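Long-range contact in putative alpha-galactosidase/melibiase (Bacteroides fragilis, PDB 4OGZ), which is a family 27 glycosyl hydrolase that probably hydrolyses terminal, non-reducing alpha-D-galactose residues of alpha-D-galactosides: residues 70-75 against 87-92. Residues are numbered along the deposited sequence; the frame is centred on the assembly and turned at random. Where two conformers were deposited one is given.
Sequences TYKVML and ELLINI
The carbonyl oxygen of Y71 takes a nearly straight bond from the amide of I90, 2.8 Å from N to O with 178° at the hydrogen, and the CA of L89 adds a C-H...O contact to the same oxygen. The pair belongs to an antiparallel beta hairpin, strands 69-79 and 82-92, the two inner strands of a four-stranded mixed sheet in the putative Ig-like domain. Y71 with I90 and V73 with L88 are the hydrogen-bonded pairs, each joined by two backbone bonds. Alternation then sorts the side chains. Y71, V73, L88 and I90 share one face, where strand 28-36 covers L88 and I90 with F31 and F29. V73 CG2 meets I90 CD1 at 3.9 Å. The Y71 ring turns an edge to I92: with CG anti to its own carbonyl carbon (chi1 -52°), CE2 comes within 3.7 Å of I92 CG1, while the hydroxyl is hydrogen-bonded to the carbonyl of E67.

The other face is more open and more polar. K72 and E87 leave the sheet alongside each other and touch through the aliphatic part of the lysine, K72 CG lying 3.5 Å from E87 OE2; the charged ends, with K72 NZ 5.6 Å from that oxygen, form no salt bridge. At the far end, in one of two conformers of T70, N91 ND2 gives T70 OG1 a weak, bent bond (3.0 Å, 132°), so this link is doubtful. The selenium of M74, a selenomethionine, rests against the side chain of E87, with SE 4.0 Å from CB.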
# COMPACT_ATOMS: atom_id res chain seq x y z
N THR A 70 13.11 0.94 -20.05
CA THR A 70 13.07 1.96 -19.01
C THR A 70 13.10 3.33 -19.66
O THR A 70 14.01 3.66 -20.48
CB THR A 70 14.22 1.78 -18.01
OG1 THR A 70 14.06 0.51 -17.38
CG2 THR A 70 14.22 2.87 -16.96
N TYR A 71 12.10 4.12 -19.32
CA TYR A 71 11.84 5.41 -19.90
C TYR A 71 11.78 6.52 -18.86
O TYR A 71 11.06 6.42 -17.88
CB TYR A 71 10.52 5.36 -20.61
CG TYR A 71 10.38 4.24 -21.57
CD1 TYR A 71 10.82 4.36 -22.89
CD2 TYR A 71 9.75 3.06 -21.21
CE1 TYR A 71 10.66 3.33 -23.80
CE2 TYR A 71 9.57 2.03 -22.12
CZ TYR A 71 10.04 2.17 -23.42
OH TYR A 71 9.87 1.14 -24.32
N LYS A 72 12.54 7.58 -19.08
CA LYS A 72 12.67 8.67 -18.13
C LYS A 72 11.94 9.88 -18.72
O LYS A 72 12.33 10.45 -19.75
CB LYS A 72 14.17 8.93 -17.83
CG LYS A 72 14.87 7.76 -17.15
CD LYS A 72 16.41 7.86 -17.17
CE LYS A 72 17.07 6.50 -17.45
NZ LYS A 72 18.46 6.36 -16.91
N VAL A 73 10.85 10.23 -18.06
CA VAL A 73 9.94 11.25 -18.49
C VAL A 73 10.13 12.45 -17.58
O VAL A 73 10.19 12.28 -16.34
CB VAL A 73 8.48 10.74 -18.37
CG1 VAL A 73 7.48 11.82 -18.77
CG2 VAL A 73 8.30 9.45 -19.19
N MSE A 74 10.11 13.66 -18.13
CA MSE A 74 10.23 14.86 -17.29
C MSE A 74 8.86 15.45 -17.17
O MSE A 74 8.24 15.75 -18.17
CB MSE A 74 11.22 15.89 -17.83
CG MSE A 74 12.65 15.31 -17.75
SE MSE A 74 13.38 15.07 -15.91
CE MSE A 74 12.49 16.56 -15.01
N LEU A 75 8.38 15.56 -15.93
CA LEU A 75 7.08 16.13 -15.63
C LEU A 75 7.22 17.53 -15.07
O LEU A 75 8.16 17.84 -14.32
CB LEU A 75 6.31 15.27 -14.63
CG LEU A 75 6.16 13.77 -14.93
CD1 LEU A 75 5.48 13.07 -13.76
CD2 LEU A 75 5.39 13.54 -16.21
N GLU A 87 11.28 13.96 -12.30
CA GLU A 87 11.41 12.81 -13.19
C GLU A 87 10.40 11.71 -12.83
O GLU A 87 10.10 11.50 -11.67
CB GLU A 87 12.83 12.25 -13.13
CG GLU A 87 13.06 10.94 -13.86
CD GLU A 87 14.45 10.36 -13.67
OE1 GLU A 87 15.39 11.09 -13.27
OE2 GLU A 87 14.62 9.15 -13.92
N LEU A 88 9.84 11.07 -13.85
CA LEU A 88 9.10 9.83 -13.70
C LEU A 88 9.80 8.76 -14.51
O LEU A 88 9.93 8.85 -15.75
CB LEU A 88 7.64 9.97 -14.14
CG LEU A 88 6.80 8.70 -13.98
CD1 LEU A 88 6.57 8.36 -12.52
CD2 LEU A 88 5.47 8.84 -14.70
N LEU A 89 10.29 7.76 -13.81
CA LEU A 89 10.84 6.59 -14.40
C LEU A 89 9.75 5.54 -14.63
O LEU A 89 9.09 5.09 -13.70
CB LEU A 89 11.93 6.09 -13.46
CG LEU A 89 12.95 5.21 -14.17
CD1 LEU A 89 14.28 5.20 -13.42
CD2 LEU A 89 12.38 3.81 -14.31
N ILE A 90 9.56 5.16 -15.89
CA ILE A 90 8.59 4.16 -16.30
C ILE A 90 9.32 2.92 -16.76
O ILE A 90 10.01 2.93 -17.83
CB ILE A 90 7.71 4.68 -17.43
CG1 ILE A 90 7.05 6.00 -16.98
CG2 ILE A 90 6.69 3.61 -17.83
CD1 ILE A 90 6.02 6.57 -17.95
N ASN A 91 9.22 1.87 -15.96
CA ASN A 91 9.81 0.62 -16.29
C ASN A 91 8.76 -0.34 -16.85
O ASN A 91 7.86 -0.83 -16.13
CB ASN A 91 10.50 0.01 -15.08
CG ASN A 91 11.06 -1.34 -15.40
OD1 ASN A 91 10.35 -2.34 -15.39
ND2 ASN A 91 12.33 -1.38 -15.77
N ILE A 92 8.87 -0.59 -18.15
CA ILE A 92 7.95 -1.46 -18.85
C ILE A 92 8.70 -2.74 -18.91
O ILE A 92 9.72 -2.83 -19.62
CB ILE A 92 7.59 -0.94 -20.26
CG1 ILE A 92 6.87 0.40 -20.18
CG2 ILE A 92 6.71 -1.97 -21.01
CD1 ILE A 92 5.59 0.37 -19.32